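Long-range contact in cytolethal distending toxin protein C (PDB 1SR4), which forms the lectin-like C subunit of a tripartite bacterial genotoxin and is probably involved in carbohydrate binding: residues A104-S118 / V133-I146. Sequence-based numbering, arbitrary orientation.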
loop_
_atom_site.group_PDB
_atom_site.type_symbol
_atom_site.label_atom_id
_atom_site.label_comp_id
_atom_site.label_asym_id
_atom_site.label_seq_id
_atom_site.Cartn_x
_atom_site.Cartn_y
_atom_site.Cartn_z
ATOM N N ALA C 104 6.993 -1.201 -9.715
ATOM C CA ALA C 104 6.817 -2.206 -10.749
ATOM C C ALA C 104 7.625 -3.397 -10.231
ATOM O O ALA C 104 8.459 -3.237 -9.328
ATOM C CB ALA C 104 7.415 -1.727 -12.054
ATOM N N PHE C 105 7.391 -4.569 -10.812
ATOM C CA PHE C 105 8.121 -5.768 -10.430
ATOM C C PHE C 105 8.755 -6.412 -11.638
ATOM O O PHE C 105 8.249 -6.290 -12.769
ATOM C CB PHE C 105 7.186 -6.815 -9.799
ATOM C CG PHE C 105 6.658 -6.407 -8.467
ATOM C CD1 PHE C 105 7.391 -6.673 -7.309
ATOM C CD2 PHE C 105 5.485 -5.665 -8.374
ATOM C CE1 PHE C 105 6.963 -6.194 -6.063
ATOM C CE2 PHE C 105 5.052 -5.183 -7.126
ATOM C CZ PHE C 105 5.796 -5.450 -5.979
ATOM N N LEU C 106 9.879 -7.072 -11.382
ATOM C CA LEU C 106 10.539 -7.877 -12.393
ATOM C C LEU C 106 10.023 -9.242 -11.940
ATOM O O LEU C 106 9.736 -9.432 -10.754
ATOM C CB LEU C 106 12.063 -7.845 -12.248
ATOM C CG LEU C 106 12.839 -6.948 -13.207
ATOM C CD1 LEU C 106 12.539 -5.510 -12.864
ATOM C CD2 LEU C 106 14.352 -7.227 -13.103
ATOM N N ILE C 107 9.873 -10.190 -12.851
ATOM C CA ILE C 107 9.411 -11.509 -12.441
ATOM C C ILE C 107 10.312 -12.577 -13.035
ATOM O O ILE C 107 10.486 -12.634 -14.257
ATOM C CB ILE C 107 7.965 -11.801 -12.901
ATOM C CG1 ILE C 107 7.008 -10.739 -12.345
ATOM C CG2 ILE C 107 7.545 -13.197 -12.405
ATOM C CD1 ILE C 107 5.552 -10.916 -12.791
ATOM N N LYS C 108 10.898 -13.410 -12.180
ATOM C CA LYS C 108 11.751 -14.483 -12.672
ATOM C C LYS C 108 11.096 -15.821 -12.386
ATOM O O LYS C 108 10.185 -15.905 -11.551
ATOM C CB LYS C 108 13.129 -14.436 -11.988
ATOM C CG LYS C 108 13.858 -13.120 -12.191
ATOM C CD LYS C 108 15.365 -13.288 -12.146
ATOM C CE LYS C 108 15.918 -13.119 -10.753
ATOM N NZ LYS C 108 17.416 -13.198 -10.775
ATOM N N ASP C 109 11.528 -16.863 -13.101
ATOM C CA ASP C 109 11.016 -18.198 -12.823
ATOM C C ASP C 109 11.949 -18.699 -11.709
ATOM O O ASP C 109 13.130 -18.323 -11.649
ATOM C CB ASP C 109 11.070 -19.105 -14.068
ATOM C CG ASP C 109 12.487 -19.413 -14.522
ATOM O OD1 ASP C 109 13.243 -18.464 -14.838
ATOM O OD2 ASP C 109 12.840 -20.614 -14.562
ATOM N N ALA C 110 11.414 -19.507 -10.802
ATOM C CA ALA C 110 12.198 -20.006 -9.688
ATOM C C ALA C 110 13.248 -21.020 -10.092
ATOM O O ALA C 110 14.325 -21.058 -9.508
ATOM C CB ALA C 110 11.276 -20.614 -8.626
ATOM N N LEU C 111 12.938 -21.838 -11.086
ATOM C CA LEU C 111 13.862 -22.882 -11.513
ATOM C C LEU C 111 15.141 -22.409 -12.206
ATOM O O LEU C 111 16.237 -22.812 -11.816
ATOM C CB LEU C 111 13.157 -23.878 -12.437
ATOM C CG LEU C 111 14.058 -25.036 -12.900
ATOM C CD1 LEU C 111 14.274 -26.003 -11.734
ATOM C CD2 LEU C 111 13.424 -25.768 -14.051
ATOM N N LEU C 112 15.002 -21.547 -13.213
ATOM C CA LEU C 112 16.149 -21.089 -13.995
ATOM C C LEU C 112 16.696 -19.714 -13.663
ATOM O O LEU C 112 17.832 -19.387 -14.043
ATOM C CB LEU C 112 15.788 -21.111 -15.484
ATOM C CG LEU C 112 15.322 -22.450 -16.065
ATOM C CD1 LEU C 112 14.740 -22.231 -17.461
ATOM C CD2 LEU C 112 16.485 -23.422 -16.116
ATOM N N GLY C 113 15.897 -18.899 -12.979
ATOM C CA GLY C 113 16.352 -17.563 -12.661
ATOM C C GLY C 113 16.306 -16.661 -13.887
ATOM O O GLY C 113 17.020 -15.663 -13.946
ATOM N N PHE C 114 15.485 -17.019 -14.875
ATOM C CA PHE C 114 15.325 -16.211 -16.089
ATOM C C PHE C 114 14.242 -15.162 -15.792
ATOM O O PHE C 114 13.475 -15.322 -14.843
ATOM C CB PHE C 114 14.844 -17.062 -17.268
ATOM C CG PHE C 114 15.909 -17.922 -17.906
ATOM C CD1 PHE C 114 17.158 -18.082 -17.329
ATOM C CD2 PHE C 114 15.632 -18.605 -19.087
ATOM C CE1 PHE C 114 18.113 -18.914 -17.909
ATOM C CE2 PHE C 114 16.580 -19.440 -19.676
ATOM C CZ PHE C 114 17.822 -19.592 -19.082
ATOM N N CYS C 115 14.162 -14.117 -16.618
ATOM C CA CYS C 115 13.177 -13.042 -16.436
ATOM C C CYS C 115 12.032 -13.121 -17.447
ATOM O O CYS C 115 12.241 -13.445 -18.609
ATOM C CB CYS C 115 13.841 -11.668 -16.613
ATOM S SG CYS C 115 15.034 -11.108 -15.354
ATOM N N ILE C 116 10.817 -12.802 -17.010
ATOM C CA ILE C 116 9.674 -12.794 -17.912
ATOM C C ILE C 116 9.653 -11.412 -18.548
ATOM O O ILE C 116 9.674 -10.401 -17.849
ATOM C CB ILE C 116 8.339 -12.989 -17.147
ATOM C CG1 ILE C 116 8.318 -14.369 -16.489
ATOM C CG2 ILE C 116 7.152 -12.797 -18.105
ATOM C CD1 ILE C 116 6.992 -14.692 -15.788
ATOM N N THR C 117 9.604 -11.358 -19.870
ATOM C CA THR C 117 9.592 -10.069 -20.560
ATOM C C THR C 117 8.483 -10.029 -21.604
ATOM O O THR C 117 7.964 -11.071 -22.020
ATOM C CB THR C 117 10.925 -9.810 -21.309
ATOM O OG1 THR C 117 11.109 -10.823 -22.309
ATOM C CG2 THR C 117 12.098 -9.823 -20.349
ATOM N N SER C 118 8.105 -8.819 -22.000
ATOM C CA SER C 118 7.105 -8.631 -23.043
ATOM C C SER C 118 7.508 -7.357 -23.783
ATOM O O SER C 118 7.360 -6.260 -23.250
ATOM C CB SER C 118 5.710 -8.469 -22.452
ATOM O OG SER C 118 4.756 -8.355 -23.494
ATOM N N VAL C 133 19.883 -9.489 -10.248
ATOM C CA VAL C 133 19.398 -8.250 -10.830
ATOM C C VAL C 133 19.510 -7.077 -9.849
ATOM O O VAL C 133 19.155 -5.954 -10.190
ATOM C CB VAL C 133 17.916 -8.374 -11.287
ATOM C CG1 VAL C 133 17.796 -9.401 -12.401
ATOM C CG2 VAL C 133 17.025 -8.766 -10.098
ATOM N N SER C 134 20.026 -7.317 -8.648
ATOM C CA SER C 134 20.107 -6.243 -7.648
ATOM C C SER C 134 20.793 -4.982 -8.126
ATOM O O SER C 134 21.914 -5.035 -8.615
ATOM C CB SER C 134 20.848 -6.703 -6.389
ATOM O OG SER C 134 20.164 -7.747 -5.746
ATOM N N GLY C 135 20.117 -3.846 -7.966
ATOM C CA GLY C 135 20.704 -2.576 -8.345
ATOM C C GLY C 135 20.844 -2.296 -9.827
ATOM O O GLY C 135 21.412 -1.279 -10.198
ATOM N N ARG C 136 20.345 -3.189 -10.676
ATOM C CA ARG C 136 20.431 -2.971 -12.113
ATOM C C ARG C 136 19.138 -2.303 -12.574
ATOM O O ARG C 136 18.088 -2.431 -11.923
ATOM C CB ARG C 136 20.651 -4.295 -12.845
ATOM C CG ARG C 136 22.061 -4.879 -12.649
ATOM C CD ARG C 136 22.140 -6.345 -13.073
ATOM N NE ARG C 136 21.630 -6.589 -14.426
ATOM C CZ ARG C 136 21.248 -7.785 -14.864
ATOM N NH1 ARG C 136 21.315 -8.840 -14.060
ATOM N NH2 ARG C 136 20.802 -7.937 -16.103
ATOM N N THR C 137 19.221 -1.600 -13.700
ATOM C CA THR C 137 18.081 -0.870 -14.248
ATOM C C THR C 137 17.498 -1.589 -15.453
ATOM O O THR C 137 18.235 -2.158 -16.260
ATOM C CB THR C 137 18.513 0.521 -14.652
ATOM O OG1 THR C 137 19.581 0.419 -15.611
ATOM C CG2 THR C 137 19.015 1.269 -13.430
ATOM N N PHE C 138 16.176 -1.504 -15.597
ATOM C CA PHE C 138 15.469 -2.230 -16.640
ATOM C C PHE C 138 14.386 -1.422 -17.360
ATOM O O PHE C 138 13.703 -0.601 -16.747
ATOM C CB PHE C 138 14.821 -3.468 -15.993
ATOM C CG PHE C 138 15.818 -4.441 -15.404
ATOM C CD1 PHE C 138 16.367 -5.456 -16.187
ATOM C CD2 PHE C 138 16.208 -4.337 -14.075
ATOM C CE1 PHE C 138 17.291 -6.361 -15.649
ATOM C CE2 PHE C 138 17.135 -5.239 -13.525
ATOM C CZ PHE C 138 17.674 -6.249 -14.310
ATOM N N SER C 139 14.235 -1.673 -18.659
ATOM C CA SER C 139 13.212 -1.009 -19.462
ATOM C C SER C 139 11.847 -1.624 -19.102
ATOM O O SER C 139 11.781 -2.655 -18.422
ATOM C CB SER C 139 13.477 -1.235 -20.943
ATOM O OG SER C 139 13.224 -2.589 -21.249
ATOM N N LEU C 140 10.772 -1.002 -19.573
ATOM C CA LEU C 140 9.413 -1.484 -19.309
ATOM C C LEU C 140 9.155 -2.908 -19.798
ATOM O O LEU C 140 8.260 -3.584 -19.301
ATOM C CB LEU C 140 8.385 -0.534 -19.946
ATOM C CG LEU C 140 8.384 0.902 -19.400
ATOM C CD1 LEU C 140 7.582 1.831 -20.326
ATOM C CD2 LEU C 140 7.763 0.899 -17.997
ATOM N N ALA C 141 9.929 -3.372 -20.766
ATOM C CA ALA C 141 9.733 -4.729 -21.284
ATOM C C ALA C 141 9.904 -5.788 -20.190
ATOM O O ALA C 141 9.336 -6.873 -20.274
ATOM C CB ALA C 141 10.714 -4.996 -22.459
ATOM N N TYR C 142 10.672 -5.448 -19.155
ATOM C CA TYR C 142 10.946 -6.347 -18.032
ATOM C C TYR C 142 10.050 -6.094 -16.840
ATOM O O TYR C 142 10.118 -6.828 -15.862
ATOM C CB TYR C 142 12.379 -6.138 -17.529
ATOM C CG TYR C 142 13.445 -6.582 -18.479
ATOM C CD1 TYR C 142 14.111 -7.783 -18.281
ATOM C CD2 TYR C 142 13.756 -5.822 -19.595
ATOM C CE1 TYR C 142 15.071 -8.231 -19.183
ATOM C CE2 TYR C 142 14.711 -6.250 -20.506
ATOM C CZ TYR C 142 15.363 -7.456 -20.292
ATOM O OH TYR C 142 16.307 -7.884 -21.186
ATOM N N GLN C 143 9.233 -5.047 -16.923
ATOM C CA GLN C 143 8.392 -4.620 -15.817
ATOM C C GLN C 143 6.952 -5.061 -15.847
ATOM O O GLN C 143 6.306 -5.035 -16.886
ATOM C CB GLN C 143 8.435 -3.100 -15.727
ATOM C CG GLN C 143 9.847 -2.510 -15.590
ATOM C CD GLN C 143 9.783 -1.007 -15.459
ATOM O OE1 GLN C 143 8.869 -0.476 -14.823
ATOM N NE2 GLN C 143 10.755 -0.308 -16.041
ATOM N N TRP C 144 6.452 -5.413 -14.670
ATOM C CA TRP C 144 5.094 -5.891 -14.498
ATOM C C TRP C 144 4.331 -5.156 -13.402
ATOM O O TRP C 144 4.896 -4.794 -12.368
ATOM C CB TRP C 144 5.152 -7.382 -14.164
ATOM C CG TRP C 144 5.772 -8.131 -15.297
ATOM C CD1 TRP C 144 7.104 -8.337 -15.526
ATOM C CD2 TRP C 144 5.085 -8.616 -16.447
ATOM N NE1 TRP C 144 7.286 -8.913 -16.767
ATOM C CE2 TRP C 144 6.062 -9.093 -17.353
ATOM C CE3 TRP C 144 3.732 -8.686 -16.807
ATOM C CZ2 TRP C 144 5.727 -9.636 -18.603
ATOM C CZ3 TRP C 144 3.398 -9.221 -18.048
ATOM C CH2 TRP C 144 4.392 -9.688 -18.930
ATOM N N GLY C 145 3.042 -4.948 -13.629
ATOM C CA GLY C 145 2.229 -4.307 -12.612
ATOM C C GLY C 145 1.339 -5.364 -11.981
ATOM O O GLY C 145 0.695 -6.130 -12.697
ATOM N N ILE C 146 1.347 -5.454 -10.654
ATOM C CA ILE C 146 0.485 -6.399 -9.935
ATOM C C ILE C 146 -0.631 -5.441 -9.537
ATOM O O ILE C 146 -0.518 -4.718 -8.551
ATOM C CB ILE C 146 1.191 -6.979 -8.681
ATOM C CG1 ILE C 146 2.287 -7.978 -9.088
ATOM C CG2 ILE C 146 0.194 -7.791 -7.835
ATOM C CD1 ILE C 146 3.303 -7.426 -10.029
HETATM O O HOH W 1 10.759 -9.454 -15.499
#
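Trp144 lies with its indole across the mouth of the hairpin formed by strands 105-109 and 115-117. Its CB meets Phe105 O and the CD1 methyl of Ile107. CG, set beside the backbone N and anti to the carbonyl carbon (chi1 -62°), lies 3.8 Å from that methyl, and Trp144 CD1 has both Phe105 O and Ile107 CG1 as neighbours. NE1 donates to Ile116 O at 3.0 Å; the acceptor lies near the indole plane, whereas the donor stands well above the carbonyl plane. Farther out, Trp144 CZ2 rests 3.5 Å from Ile116 CG2. Trp144 CH2 ends against Ser118 CB. The ring thus bridges both hairpin strands, its only N-H satisfied inside the core.

The backbones are joined by a single antiparallel bridge, Phe105 with Trp144: Phe105 N gives to Trp144 O, and Trp144 N returns to Phe105 O at 2.8 Å. Beside this bridge Phe105 CD2 meets Ile146 CD1 at 3.3 Å, near where the B subunit also packs on Phe105. Just beyond strand 115-117, Ser118 N donates to Ala141 O at 2.9 Å. A water accepts from Ile107 N and also lies within hydrogen-bonding distance of Ile116 O and Tyr142 O, linking the two hairpin strands to Tyr142.

On the side of the hairpin away from Trp144, Leu106 CD2 sits over the centre of the Phe138 ring, 3.5 Å from its centroid, a CH-pi contact. Thr117 CG2 covers one face of Tyr142 toward the rim, and Phe138 CD1 covers the opposite face. Strand 137-138 pairs antiparallel with a strand of subunit A, so the sheet runs on across the interface, while Cys115 is tied to Cys129 by a disulfide. The contact packs the 105-109/115-117 hairpin against strand 144-146 and the 3-10 segment 140-142 within the ricin-like beta-trefoil domain of the CdtA/CdtC family.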